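Local coordinates for dihydroorotase (Saccharomyces cerevisiae S288C, PDB 6L0J), which catalyses the reversible, zinc-dependent cyclisation of N-carbamoyl-L-aspartate to dihydroorotate, the third step of de novo pyrimidine biosynthesis, at residues A[47-52]-A[73-78]; A[102-107]-A[135-140]; A[159-164]-A[184-189]. All blocks are in the same frame, centred on the assembly; numbering follows the deposited sequence.

Contact 1. Residues A[47-52]-A[73-78]; sequences PITTLD and SFYLSK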
ATOM      1  N   PRO A  47      -1.200 -11.547 -24.986  1.00 14.73           N
ATOM      2  CA  PRO A  47       0.160 -11.018 -25.162  1.00 16.03           C
ATOM      3  C   PRO A  47       0.689 -11.217 -26.574  1.00 15.95           C
ATOM      4  O   PRO A  47       0.237 -12.079 -27.327  1.00 14.66           O
ATOM      5  CB  PRO A  47       0.987 -11.833 -24.162  1.00 15.07           C
ATOM      6  CG  PRO A  47       0.204 -13.076 -23.941  1.00 21.36           C
ATOM      7  CD  PRO A  47      -1.234 -12.636 -23.995  1.00 18.17           C
ATOM      8  N   ILE A  48       1.696 -10.417 -26.915  1.00 12.77           N
ATOM      9  CA  ILE A  48       2.347 -10.513 -28.221  1.00 13.09           C
ATOM     10  C   ILE A  48       3.334 -11.680 -28.157  1.00 15.66           C
ATOM     11  O   ILE A  48       4.397 -11.580 -27.536  1.00 14.64           O
ATOM     12  CB  ILE A  48       3.046  -9.211 -28.606  1.00 14.07           C
ATOM     13  CG1 ILE A  48       2.084  -8.035 -28.498  1.00 15.48           C
ATOM     14  CG2 ILE A  48       3.650  -9.329 -30.025  1.00  9.19           C
ATOM     15  CD1 ILE A  48       2.788  -6.711 -28.541  1.00 17.02           C
ATOM     16  N   THR A  49       2.971 -12.806 -28.777  1.00 13.72           N
ATOM     17  CA  THR A  49       3.842 -13.972 -28.846  1.00 16.17           C
ATOM     18  C   THR A  49       3.980 -14.505 -30.264  1.00 15.12           C
ATOM     19  O   THR A  49       4.535 -15.595 -30.454  1.00 14.85           O
ATOM     20  CB  THR A  49       3.342 -15.093 -27.931  1.00 16.80           C
ATOM     21  OG1 THR A  49       2.099 -15.605 -28.427  1.00 18.40           O
ATOM     22  CG2 THR A  49       3.158 -14.589 -26.490  1.00 13.31           C
ATOM     23  N   THR A  50       3.495 -13.778 -31.269  1.00 12.03           N
ATOM     24  CA  THR A  50       3.581 -14.257 -32.638  1.00 15.74           C
ATOM     25  C   THR A  50       4.127 -13.158 -33.532  1.00 12.07           C
ATOM     26  O   THR A  50       3.906 -11.973 -33.291  1.00 10.14           O
ATOM     27  CB  THR A  50       2.217 -14.726 -33.173  1.00 12.33           C
ATOM     28  OG1 THR A  50       1.326 -13.618 -33.222  1.00 13.07           O
ATOM     29  CG2 THR A  50       1.618 -15.790 -32.291  1.00 13.26           C
ATOM     30  N   LEU A  51       4.823 -13.582 -34.586  1.00 13.25           N
ATOM     31  CA  LEU A  51       5.450 -12.657 -35.528  1.00 12.74           C
ATOM     32  C   LEU A  51       4.432 -11.738 -36.196  1.00 13.20           C
ATOM     33  O   LEU A  51       4.635 -10.522 -36.285  1.00 10.72           O
ATOM     34  CB  LEU A  51       6.213 -13.460 -36.574  1.00 15.83           C
ATOM     35  CG  LEU A  51       6.956 -12.605 -37.590  1.00 20.01           C
ATOM     36  CD1 LEU A  51       7.867 -11.670 -36.853  1.00 15.27           C
ATOM     37  CD2 LEU A  51       7.740 -13.518 -38.524  1.00 21.00           C
ATOM     38  N   ASP A  52       3.322 -12.302 -36.672  1.00 13.84           N
ATOM     39  CA  ASP A  52       2.334 -11.492 -37.377  1.00 17.33           C
ATOM     40  C   ASP A  52       1.783 -10.373 -36.488  1.00 13.78           C
ATOM     41  O   ASP A  52       1.618  -9.232 -36.937  1.00 16.13           O
ATOM     42  CB  ASP A  52       1.203 -12.381 -37.887  1.00 20.10           C
ATOM     43  CG  ASP A  52       0.096 -11.580 -38.510  1.00 25.58           C
ATOM     44  OD1 ASP A  52       0.134 -11.319 -39.745  1.00 29.79           O
ATOM     45  OD2 ASP A  52      -0.787 -11.161 -37.737  1.00 23.54           O
ATOM     46  N   SER A  73       8.934  -6.038 -28.887  1.00  9.99           N
ATOM     47  CA  SER A  73       9.324  -7.150 -28.035  1.00  9.53           C
ATOM     48  C   SER A  73       8.258  -8.231 -28.074  1.00  9.00           C
ATOM     49  O   SER A  73       7.091  -7.981 -28.402  1.00 10.05           O
ATOM     50  CB  SER A  73       9.550  -6.688 -26.565  1.00  8.41           C
ATOM     51  OG  SER A  73       8.336  -6.183 -26.013  1.00  9.45           O
ATOM     52  N   PHE A  74       8.690  -9.442 -27.777  1.00  8.41           N
ATOM     53  CA  PHE A  74       7.822 -10.570 -27.492  1.00  9.63           C
ATOM     54  C   PHE A  74       7.644 -10.721 -25.982  1.00 10.37           C
ATOM     55  O   PHE A  74       8.522 -10.369 -25.188  1.00  7.53           O
ATOM     56  CB  PHE A  74       8.427 -11.867 -28.042  1.00  9.87           C
ATOM     57  CG  PHE A  74       8.157 -12.129 -29.498  1.00 11.06           C
ATOM     58  CD1 PHE A  74       7.090 -11.522 -30.156  1.00  9.89           C
ATOM     59  CD2 PHE A  74       8.972 -13.002 -30.199  1.00 12.43           C
ATOM     60  CE1 PHE A  74       6.844 -11.784 -31.500  1.00 16.05           C
ATOM     61  CE2 PHE A  74       8.733 -13.286 -31.541  1.00 16.34           C
ATOM     62  CZ  PHE A  74       7.666 -12.683 -32.194  1.00 14.81           C
ATOM     63  N   TYR A  75       6.511 -11.297 -25.605  1.00 10.01           N
ATOM     64  CA  TYR A  75       6.208 -11.693 -24.233  1.00 11.15           C
ATOM     65  C   TYR A  75       6.739 -13.115 -24.013  1.00 12.94           C
ATOM     66  O   TYR A  75       6.384 -14.027 -24.769  1.00 10.83           O
ATOM     67  CB  TYR A  75       4.693 -11.603 -24.063  1.00  9.83           C
ATOM     68  CG  TYR A  75       4.032 -11.897 -22.723  1.00 11.84           C
ATOM     69  CD1 TYR A  75       3.840 -13.200 -22.283  1.00 11.68           C
ATOM     70  CD2 TYR A  75       3.462 -10.865 -21.981  1.00 13.14           C
ATOM     71  CE1 TYR A  75       3.162 -13.471 -21.083  1.00 13.13           C
ATOM     72  CE2 TYR A  75       2.767 -11.121 -20.789  1.00  9.74           C
ATOM     73  CZ  TYR A  75       2.628 -12.419 -20.347  1.00 14.28           C
ATOM     74  OH  TYR A  75       1.960 -12.653 -19.160  1.00 12.87           O
ATOM     75  N   LEU A  76       7.614 -13.295 -23.010  1.00  8.86           N
ATOM     76  CA  LEU A  76       8.215 -14.606 -22.757  1.00 10.53           C
ATOM     77  C   LEU A  76       7.130 -15.590 -22.349  1.00 16.37           C
ATOM     78  O   LEU A  76       6.475 -15.413 -21.318  1.00 13.35           O
ATOM     79  CB  LEU A  76       9.279 -14.526 -21.657  1.00  9.02           C
ATOM     80  CG  LEU A  76      10.004 -15.849 -21.407  1.00 14.96           C
ATOM     81  CD1 LEU A  76      10.693 -16.340 -22.692  1.00 14.07           C
ATOM     82  CD2 LEU A  76      11.007 -15.726 -20.243  1.00 12.19           C
ATOM     83  N   SER A  77       6.951 -16.638 -23.147  1.00 17.17           N
ATOM     84  CA  SER A  77       5.868 -17.568 -22.907  1.00 18.80           C
ATOM     85  C   SER A  77       6.253 -18.927 -23.463  1.00 22.32           C
ATOM     86  O   SER A  77       7.145 -19.044 -24.310  1.00 13.44           O
ATOM     87  CB  SER A  77       4.568 -17.070 -23.558  1.00 19.26           C
ATOM     88  OG  SER A  77       3.761 -18.156 -23.925  1.00 24.11           O
ATOM     89  N   LYS A  78       5.552 -19.960 -22.991  1.00 22.97           N
ATOM     90  CA  LYS A  78       5.835 -21.307 -23.482  1.00 23.28           C
ATOM     91  C   LYS A  78       5.500 -21.466 -24.960  1.00 21.72           C
ATOM     92  O   LYS A  78       5.997 -22.399 -25.593  1.00 23.02           O
ATOM     93  CB  LYS A  78       5.072 -22.345 -22.646  1.00 31.21           C
ATOM     94  CG  LYS A  78       5.784 -22.692 -21.340  1.00 34.71           C
ATOM     95  CD  LYS A  78       5.229 -23.943 -20.667  1.00 38.69           C
ATOM     96  CE  LYS A  78       5.876 -24.129 -19.302  1.00 38.96           C
ATOM     97  NZ  LYS A  78       7.328 -23.790 -19.391  1.00 34.55           N
TER
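Two aromatic rings on neighbouring residues, Y75 and F74, receive the 47-52 segment in different ways. P47 lays CB over one face of the Y75 ring, 3.5 Å from its centroid and 20° off the normal, a CH-pi contact. T49 CG2 approaches the same ring obliquely and lies 3.7 Å from Y75 O. The F74 ring has the carbonyl carbon of T49 over one face, while T50 O comes in obliquely to 3.4 Å from F74 CE1. Y75 holds CG anti to its backbone N (chi1 -178°), which sets its ring against P47. Between the rings one backbone bond joins the loops: Y75 N donates to I48 O at 2.9 Å and 172°, and F74 CA makes a longer C-H...O contact with that oxygen. I48 crosses F74 at about a right angle, CG2 facing CD1. The Y75 hydroxyl is hydrogen-bonded to N107 O, in the loop that carries 102-107. The contact thus joins the approach to helix 51-64, with T50 as N-cap, to the loop after strand 69-71, and F74 reaches between V54 of that helix and L84 and A88 of helix 82-90.

Contact 2. Residues A[102-107]-A[135-140]; sequences AGVTTN and NLHGEK. With ZN (zinc ion), chain F; LMR ((2S)-2-hydroxybutanedioic acid), chain G.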
ATOM      1  N   ALA A 102       4.631 -14.984 -13.337  1.00 15.55           N
ATOM      2  CA  ALA A 102       3.178 -15.162 -13.335  1.00 18.31           C
ATOM      3  C   ALA A 102       2.530 -14.534 -12.099  1.00 19.78           C
ATOM      4  O   ALA A 102       2.936 -14.802 -10.965  1.00 19.67           O
ATOM      5  CB  ALA A 102       2.827 -16.649 -13.413  1.00 21.36           C
ATOM      6  N   GLY A 103       1.530 -13.667 -12.334  1.00 18.54           N
ATOM      7  CA  GLY A 103       0.724 -13.077 -11.284  1.00 20.66           C
ATOM      8  C   GLY A 103       1.215 -11.754 -10.703  1.00 20.99           C
ATOM      9  O   GLY A 103       0.465 -11.119  -9.953  1.00 16.71           O
ATOM     10  N   VAL A 104       2.437 -11.301 -11.021  1.00 11.20           N
ATOM     11  CA  VAL A 104       2.978 -10.172 -10.263  1.00 15.91           C
ATOM     12  C   VAL A 104       2.534  -8.813 -10.794  1.00 17.51           C
ATOM     13  O   VAL A 104       2.710  -7.808 -10.085  1.00 14.65           O
ATOM     14  CB  VAL A 104       4.524 -10.175 -10.173  1.00 14.83           C
ATOM     15  CG1 VAL A 104       5.038 -11.501  -9.591  1.00 17.19           C
ATOM     16  CG2 VAL A 104       5.174  -9.901 -11.522  1.00 12.45           C
ATOM     17  N   THR A 105       1.979  -8.729 -12.004  1.00 12.11           N
ATOM     18  CA  THR A 105       1.604  -7.401 -12.501  1.00 18.02           C
ATOM     19  C   THR A 105       0.565  -7.514 -13.621  1.00 17.74           C
ATOM     20  O   THR A 105       0.039  -8.596 -13.908  1.00 13.47           O
ATOM     21  CB  THR A 105       2.841  -6.621 -12.961  1.00 16.35           C
ATOM     22  OG1 THR A 105       2.470  -5.257 -13.209  1.00 18.65           O
ATOM     23  CG2 THR A 105       3.453  -7.249 -14.221  1.00 14.22           C
ATOM     24  N   THR A 106       0.264  -6.370 -14.239  1.00 13.86           N
ATOM     25  CA  THR A 106      -0.767  -6.280 -15.271  1.00 16.93           C
ATOM     26  C   THR A 106      -0.540  -7.289 -16.392  1.00 14.11           C
ATOM     27  O   THR A 106       0.534  -7.327 -16.994  1.00 11.41           O
ATOM     28  CB  THR A 106      -0.777  -4.874 -15.867  1.00 16.54           C
ATOM     29  OG1 THR A 106      -0.998  -3.908 -14.820  1.00 12.36           O
ATOM     30  CG2 THR A 106      -1.860  -4.765 -16.968  1.00 11.96           C
ATOM     31  N   ASN A 107      -1.566  -8.094 -16.679  1.00 12.88           N
ATOM     32  CA  ASN A 107      -1.538  -9.011 -17.819  1.00 14.68           C
ATOM     33  C   ASN A 107      -0.372  -9.987 -17.712  1.00 17.76           C
ATOM     34  O   ASN A 107       0.290 -10.293 -18.704  1.00 15.57           O
ATOM     35  CB  ASN A 107      -1.472  -8.254 -19.153  1.00 14.56           C
ATOM     36  CG  ASN A 107      -2.753  -7.480 -19.455  1.00 19.20           C
ATOM     37  OD1 ASN A 107      -3.793  -7.755 -18.874  1.00 18.18           O
ATOM     38  ND2 ASN A 107      -2.674  -6.504 -20.366  1.00 14.89           N
ATOM     39  N   ASN A 135      14.508  -8.662 -21.209  1.00  7.65           N
ATOM     40  CA  ASN A 135      14.001  -7.726 -20.216  1.00  8.41           C
ATOM     41  C   ASN A 135      13.296  -8.503 -19.115  1.00 10.38           C
ATOM     42  O   ASN A 135      12.497  -9.407 -19.389  1.00  8.23           O
ATOM     43  CB  ASN A 135      13.027  -6.703 -20.824  1.00  7.94           C
ATOM     44  CG  ASN A 135      13.471  -6.216 -22.187  1.00 10.91           C
ATOM     45  OD1 ASN A 135      13.169  -6.848 -23.212  1.00 13.48           O
ATOM     46  ND2 ASN A 135      14.225  -5.118 -22.214  1.00  8.93           N
ATOM     47  N   LEU A 136      13.563  -8.117 -17.876  1.00  6.17           N
ATOM     48  CA  LEU A 136      13.027  -8.804 -16.710  1.00  7.65           C
ATOM     49  C   LEU A 136      12.184  -7.847 -15.875  1.00  7.81           C
ATOM     50  O   LEU A 136      12.679  -6.798 -15.449  1.00  7.45           O
ATOM     51  CB  LEU A 136      14.165  -9.373 -15.861  1.00  5.46           C
ATOM     52  CG  LEU A 136      15.121 -10.334 -16.586  1.00  5.53           C
ATOM     53  CD1 LEU A 136      16.240 -10.771 -15.644  1.00  6.98           C
ATOM     54  CD2 LEU A 136      14.358 -11.568 -17.067  1.00  7.43           C
ATOM     55  N   HIS A 137      10.919  -8.207 -15.645  1.00  8.22           N
ATOM     56  CA  HIS A 137      10.165  -7.682 -14.500  1.00  8.60           C
ATOM     57  C   HIS A 137      10.596  -8.546 -13.322  1.00  8.33           C
ATOM     58  O   HIS A 137      10.046  -9.621 -13.065  1.00  7.37           O
ATOM     59  CB  HIS A 137       8.649  -7.707 -14.722  1.00  7.74           C
ATOM     60  CG  HIS A 137       7.857  -7.140 -13.565  1.00 11.03           C
ATOM     61  ND1 HIS A 137       7.071  -6.009 -13.669  1.00 10.58           N
ATOM     62  CD2 HIS A 137       7.763  -7.541 -12.269  1.00 12.57           C
ATOM     63  CE1 HIS A 137       6.531  -5.735 -12.493  1.00 11.33           C
ATOM     64  NE2 HIS A 137       6.935  -6.649 -11.626  1.00 11.29           N
ATOM     65  N   GLY A 138      11.620  -8.073 -12.611  1.00  7.57           N
ATOM     66  CA  GLY A 138      12.294  -8.870 -11.607  1.00  9.59           C
ATOM     67  C   GLY A 138      11.635  -8.864 -10.245  1.00  7.58           C
ATOM     68  O   GLY A 138      12.114  -8.200  -9.326  1.00  8.02           O
ATOM     69  N   GLU A 139      10.539  -9.603 -10.100  1.00  7.74           N
ATOM     70  CA  GLU A 139       9.877  -9.775  -8.814  1.00 10.72           C
ATOM     71  C   GLU A 139       9.495 -11.235  -8.671  1.00 10.33           C
ATOM     72  O   GLU A 139       8.930 -11.816  -9.598  1.00 12.28           O
ATOM     73  CB  GLU A 139       8.617  -8.919  -8.697  1.00 10.02           C
ATOM     74  CG  GLU A 139       8.868  -7.437  -8.420  1.00  9.84           C
ATOM     75  CD  GLU A 139       7.586  -6.724  -7.998  1.00 12.60           C
ATOM     76  OE1 GLU A 139       6.750  -6.431  -8.886  1.00 13.08           O
ATOM     77  OE2 GLU A 139       7.406  -6.478  -6.778  1.00  9.65           O
ATOM     78  N   LYS A 140       9.783 -11.811  -7.537  1.00 10.57           N
ATOM     79  CA  LYS A 140       9.302 -13.161  -7.286  1.00 12.05           C
ATOM     80  C   LYS A 140       7.834 -13.124  -6.857  1.00 14.06           C
ATOM     81  O   LYS A 140       7.438 -12.253  -6.074  1.00 13.41           O
ATOM     82  CB  LYS A 140      10.133 -13.830  -6.196  1.00 17.61           C
ATOM     83  CG  LYS A 140      11.577 -14.175  -6.601  1.00 16.21           C
ATOM     84  CD  LYS A 140      11.620 -15.397  -7.498  1.00 23.24           C
ATOM     85  CE  LYS A 140      13.019 -16.009  -7.582  1.00 29.30           C
ATOM     86  NZ  LYS A 140      13.270 -16.976  -6.464  1.00 34.76           N
TER
HETATM   87 ZN    ZN F 402       7.053  -4.423 -14.967  1.00 17.51          ZN
HETATM   88  C1  LMR G 403       4.272  -3.303 -15.172  1.00 15.22           C
HETATM   89  O1A LMR G 403       5.308  -2.926 -15.799  1.00  9.77           O
HETATM   90  O1B LMR G 403       4.453  -4.044 -14.185  1.00 16.60           O
HETATM   91  C2  LMR G 403       2.802  -2.969 -15.546  1.00 15.88           C
HETATM   92  O2  LMR G 403       2.004  -2.255 -14.588  1.00 15.33           O
HETATM   93  C3  LMR G 403       2.722  -2.110 -16.758  1.00 19.13           C
HETATM   94  C4  LMR G 403       1.271  -2.355 -17.149  1.00 11.93           C
HETATM   95  O4A LMR G 403       0.280  -1.936 -16.451  1.00 10.86           O
HETATM   96  O4B LMR G 403       1.137  -3.033 -18.171  1.00 12.74           O
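The binuclear zinc site of this amidohydrolase, at the mouth of its TIM-barrel-like fold, brings the loop 102-107 against segment 135-140, which runs out of strand 133-136. H137 binds a zinc ion through ND1 at 2.0 Å; H180 shares this zinc, and the bound (2S)-2-hydroxybutanedioic acid adds O1A at 2.4 Å. Having CG anti to the backbone N (chi1 -179°) carries the imidazole toward the loop, where V104 and T105 meet it. T105 lays CG2 over one face, 4.1 Å from the ring centroid, a CH-pi contact. V104 and H137 reach toward each other, and V104 CG2 comes obliquely to 3.6 Å from H137 CD2, while V104 CG1 packs near the backbone of E139 and K140. E139 O is buried here and has no polar partner in the model. T105 also serves the ligand: OG1 donates to O1B of the same carboxylate, at 2.5 Å. N43 and R18 add further hydrogen bonds to the ligand. An inverse gamma turn centred on G138 brings the E139 carboxylate to the edge of the imidazole. As a second-shell group it helps, together with the zinc bond at ND1, to fix the rotation of the ring: H137 NE2 donates to E139 OE1 at 2.8 Å and 160°, the oxygen lying 13° out of the imidazole plane and offering its anti lone pair.

Contact 3. Residues A[159-164]-A[184-189]; sequences AFLPAL and ESAIKT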
ATOM      1  N   ALA A 159      14.168 -10.562  -3.496  1.00  9.71           N
ATOM      2  CA  ALA A 159      14.120 -12.015  -3.619  1.00 12.46           C
ATOM      3  C   ALA A 159      14.409 -12.492  -5.033  1.00 14.60           C
ATOM      4  O   ALA A 159      14.758 -13.660  -5.209  1.00 13.74           O
ATOM      5  CB  ALA A 159      12.757 -12.549  -3.189  1.00 12.25           C
ATOM      6  N   PHE A 160      14.256 -11.623  -6.042  1.00 12.90           N
ATOM      7  CA  PHE A 160      14.513 -12.004  -7.432  1.00 12.29           C
ATOM      8  C   PHE A 160      15.984 -11.906  -7.816  1.00 11.77           C
ATOM      9  O   PHE A 160      16.391 -12.541  -8.797  1.00 10.14           O
ATOM     10  CB  PHE A 160      13.676 -11.130  -8.379  1.00  9.09           C
ATOM     11  CG  PHE A 160      13.734 -11.555  -9.830  1.00  9.86           C
ATOM     12  CD1 PHE A 160      12.820 -12.475 -10.331  1.00  9.99           C
ATOM     13  CD2 PHE A 160      14.680 -11.002 -10.702  1.00  5.89           C
ATOM     14  CE1 PHE A 160      12.852 -12.865 -11.681  1.00  9.16           C
ATOM     15  CE2 PHE A 160      14.730 -11.385 -12.030  1.00  8.59           C
ATOM     16  CZ  PHE A 160      13.790 -12.323 -12.531  1.00  6.33           C
ATOM     17  N   LEU A 161      16.794 -11.154  -7.063  1.00  8.72           N
ATOM     18  CA  LEU A 161      18.171 -10.903  -7.491  1.00 13.23           C
ATOM     19  C   LEU A 161      19.027 -12.164  -7.670  1.00 12.83           C
ATOM     20  O   LEU A 161      19.879 -12.164  -8.577  1.00 11.42           O
ATOM     21  CB  LEU A 161      18.835  -9.913  -6.520  1.00 11.91           C
ATOM     22  CG  LEU A 161      18.127  -8.531  -6.478  1.00 15.66           C
ATOM     23  CD1 LEU A 161      18.619  -7.638  -5.324  1.00 10.50           C
ATOM     24  CD2 LEU A 161      18.259  -7.775  -7.799  1.00 10.80           C
ATOM     25  N   PRO A 162      18.885 -13.234  -6.871  1.00 13.04           N
ATOM     26  CA  PRO A 162      19.642 -14.461  -7.188  1.00 17.02           C
ATOM     27  C   PRO A 162      19.295 -15.030  -8.550  1.00 12.33           C
ATOM     28  O   PRO A 162      20.172 -15.566  -9.237  1.00 12.17           O
ATOM     29  CB  PRO A 162      19.252 -15.430  -6.058  1.00 15.20           C
ATOM     30  CG  PRO A 162      18.900 -14.538  -4.902  1.00 18.12           C
ATOM     31  CD  PRO A 162      18.227 -13.332  -5.551  1.00 14.39           C
ATOM     32  N   ALA A 163      18.035 -14.938  -8.967  1.00 10.92           N
ATOM     33  CA  ALA A 163      17.690 -15.447 -10.291  1.00 16.44           C
ATOM     34  C   ALA A 163      18.346 -14.611 -11.384  1.00 14.13           C
ATOM     35  O   ALA A 163      18.807 -15.157 -12.400  1.00 14.11           O
ATOM     36  CB  ALA A 163      16.167 -15.503 -10.457  1.00 13.13           C
ATOM     37  N   LEU A 164      18.458 -13.293 -11.177  1.00  9.94           N
ATOM     38  CA  LEU A 164      19.114 -12.454 -12.178  1.00  9.41           C
ATOM     39  C   LEU A 164      20.590 -12.809 -12.309  1.00 11.67           C
ATOM     40  O   LEU A 164      21.126 -12.900 -13.421  1.00 11.08           O
ATOM     41  CB  LEU A 164      18.955 -10.977 -11.817  1.00 12.32           C
ATOM     42  CG  LEU A 164      19.939 -10.036 -12.499  1.00 13.87           C
ATOM     43  CD1 LEU A 164      19.601  -9.893 -13.973  1.00 13.74           C
ATOM     44  CD2 LEU A 164      19.942  -8.665 -11.791  1.00 17.44           C
ATOM     45  N   GLU A 184      17.136  -0.272  -3.113  1.00 13.62           N
ATOM     46  CA  GLU A 184      18.575  -0.117  -2.934  1.00 12.81           C
ATOM     47  C   GLU A 184      19.307  -1.431  -3.188  1.00  9.69           C
ATOM     48  O   GLU A 184      20.363  -1.447  -3.830  1.00 10.37           O
ATOM     49  CB  GLU A 184      18.866   0.397  -1.516  1.00 15.43           C
ATOM     50  CG  GLU A 184      20.349   0.438  -1.162  1.00 17.04           C
ATOM     51  CD  GLU A 184      20.637   1.105   0.188  1.00 18.61           C
ATOM     52  OE1 GLU A 184      21.510   1.977   0.217  1.00 21.12           O
ATOM     53  OE2 GLU A 184      20.003   0.765   1.213  1.00 21.79           O
ATOM     54  N   SER A 185      18.754  -2.544  -2.701  1.00  8.52           N
ATOM     55  CA  SER A 185      19.388  -3.840  -2.923  1.00 15.88           C
ATOM     56  C   SER A 185      19.607  -4.114  -4.399  1.00 16.71           C
ATOM     57  O   SER A 185      20.653  -4.642  -4.786  1.00 11.58           O
ATOM     58  CB  SER A 185      18.547  -4.967  -2.325  1.00 17.75           C
ATOM     59  OG  SER A 185      18.685  -5.039  -0.923  1.00 27.95           O
ATOM     60  N   ALA A 186      18.620  -3.790  -5.239  1.00 12.46           N
ATOM     61  CA  ALA A 186      18.791  -4.031  -6.665  1.00 13.67           C
ATOM     62  C   ALA A 186      19.874  -3.142  -7.235  1.00 11.02           C
ATOM     63  O   ALA A 186      20.697  -3.598  -8.036  1.00  9.49           O
ATOM     64  CB  ALA A 186      17.486  -3.800  -7.428  1.00 14.06           C
ATOM     65  N   ILE A 187      19.886  -1.872  -6.833  1.00  8.64           N
ATOM     66  CA  ILE A 187      20.908  -0.954  -7.315  1.00 11.31           C
ATOM     67  C   ILE A 187      22.294  -1.516  -7.020  1.00  8.81           C
ATOM     68  O   ILE A 187      23.169  -1.541  -7.892  1.00  9.60           O
ATOM     69  CB  ILE A 187      20.713   0.438  -6.696  1.00 12.58           C
ATOM     70  CG1 ILE A 187      19.379   1.045  -7.173  1.00 12.13           C
ATOM     71  CG2 ILE A 187      21.890   1.338  -7.067  1.00 12.53           C
ATOM     72  CD1 ILE A 187      19.255   1.120  -8.704  1.00 11.15           C
ATOM     73  N   LYS A 188      22.494  -2.002  -5.798  1.00  8.92           N
ATOM     74  CA  LYS A 188      23.802  -2.534  -5.406  1.00 14.67           C
ATOM     75  C   LYS A 188      24.160  -3.772  -6.214  1.00 13.51           C
ATOM     76  O   LYS A 188      25.328  -3.993  -6.543  1.00 14.94           O
ATOM     77  CB  LYS A 188      23.813  -2.859  -3.907  1.00 12.01           C
ATOM     78  CG  LYS A 188      23.934  -1.654  -2.973  1.00 12.83           C
ATOM     79  CD  LYS A 188      23.801  -2.093  -1.492  1.00 16.27           C
ATOM     80  CE  LYS A 188      23.733  -0.884  -0.543  1.00 20.76           C
ATOM     81  NZ  LYS A 188      23.449  -1.261   0.886  1.00 19.32           N
ATOM     82  N   THR A 189      23.168  -4.600  -6.535  1.00 10.98           N
ATOM     83  CA  THR A 189      23.455  -5.809  -7.294  1.00 12.41           C
ATOM     84  C   THR A 189      23.876  -5.469  -8.713  1.00 11.81           C
ATOM     85  O   THR A 189      24.827  -6.055  -9.239  1.00 10.71           O
ATOM     86  CB  THR A 189      22.237  -6.727  -7.286  1.00 12.16           C
ATOM     87  OG1 THR A 189      22.028  -7.207  -5.962  1.00 20.19           O
ATOM     88  CG2 THR A 189      22.433  -7.922  -8.246  1.00 14.44           C
TER
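S185 O, which accepts the backbone bond from T189 N at 3.1 Å, is also met from the facing helix by L161 CD1, at 3.7 Å. The same methyl stands 3.5 Å from T189 OG1. The leucine thus works as a fork. CD1 spans the turn from S185 to T189, also meeting S185 CB, while CD2 slides beside A186, 4.1 Å from its CB and a little nearer its CA. With CG anti to its carbonyl carbon (chi1 -61°) and the chain then extended, the two methyls are carried across to helix 184-193. L164, almost one turn on, adds a lighter touch of CD2 on T189 CG2 at 4.4 Å. The axes of the two short segments run nearly parallel, 10.2 Å apart and crossing at -19°, and L161 and A186 are the closest pair along the backbones. This is the side-by-side packing of successive helices on the outside of an alpha/beta barrel: strand 175-178 lies between the two in the chain, and its L178 touches both L161 and A186, while I176 touches L164. Near the start of both helices S185 OG is hydrogen-bonded to E158, which binds the helices again just before the first segment. The first helix offers only aliphatic groups to the second, so the interface rests on van der Waals packing of leucine against small residues, consistent with the axis separation, while S185 finds its polar partners in T189 N and E158.

Overall arrangement
The three contacts illustrate how chemistry follows place in a barrel enzyme. Contact 2 is the buried, central one, its centre about 12 Å from the chain centre, where metal and ligand bonds dominate; the centres of contacts 1 and 3 both lie about 17 Å from that point. Contact 3 is buried too, yet joins helix to helix through aliphatic groups, whereas contact 1, partly buried, joins loops through aromatic faces and a backbone bond. Contact 2 touches both others: the Y75 hydroxyl links it to contact 1, and F160 CD2 packs 3.3 Å from G138 CA. Strand 133-136 and helix 156-170 follow each other in the chain, linking contacts 2 and 3, while contacts 1 and 3 remain apart.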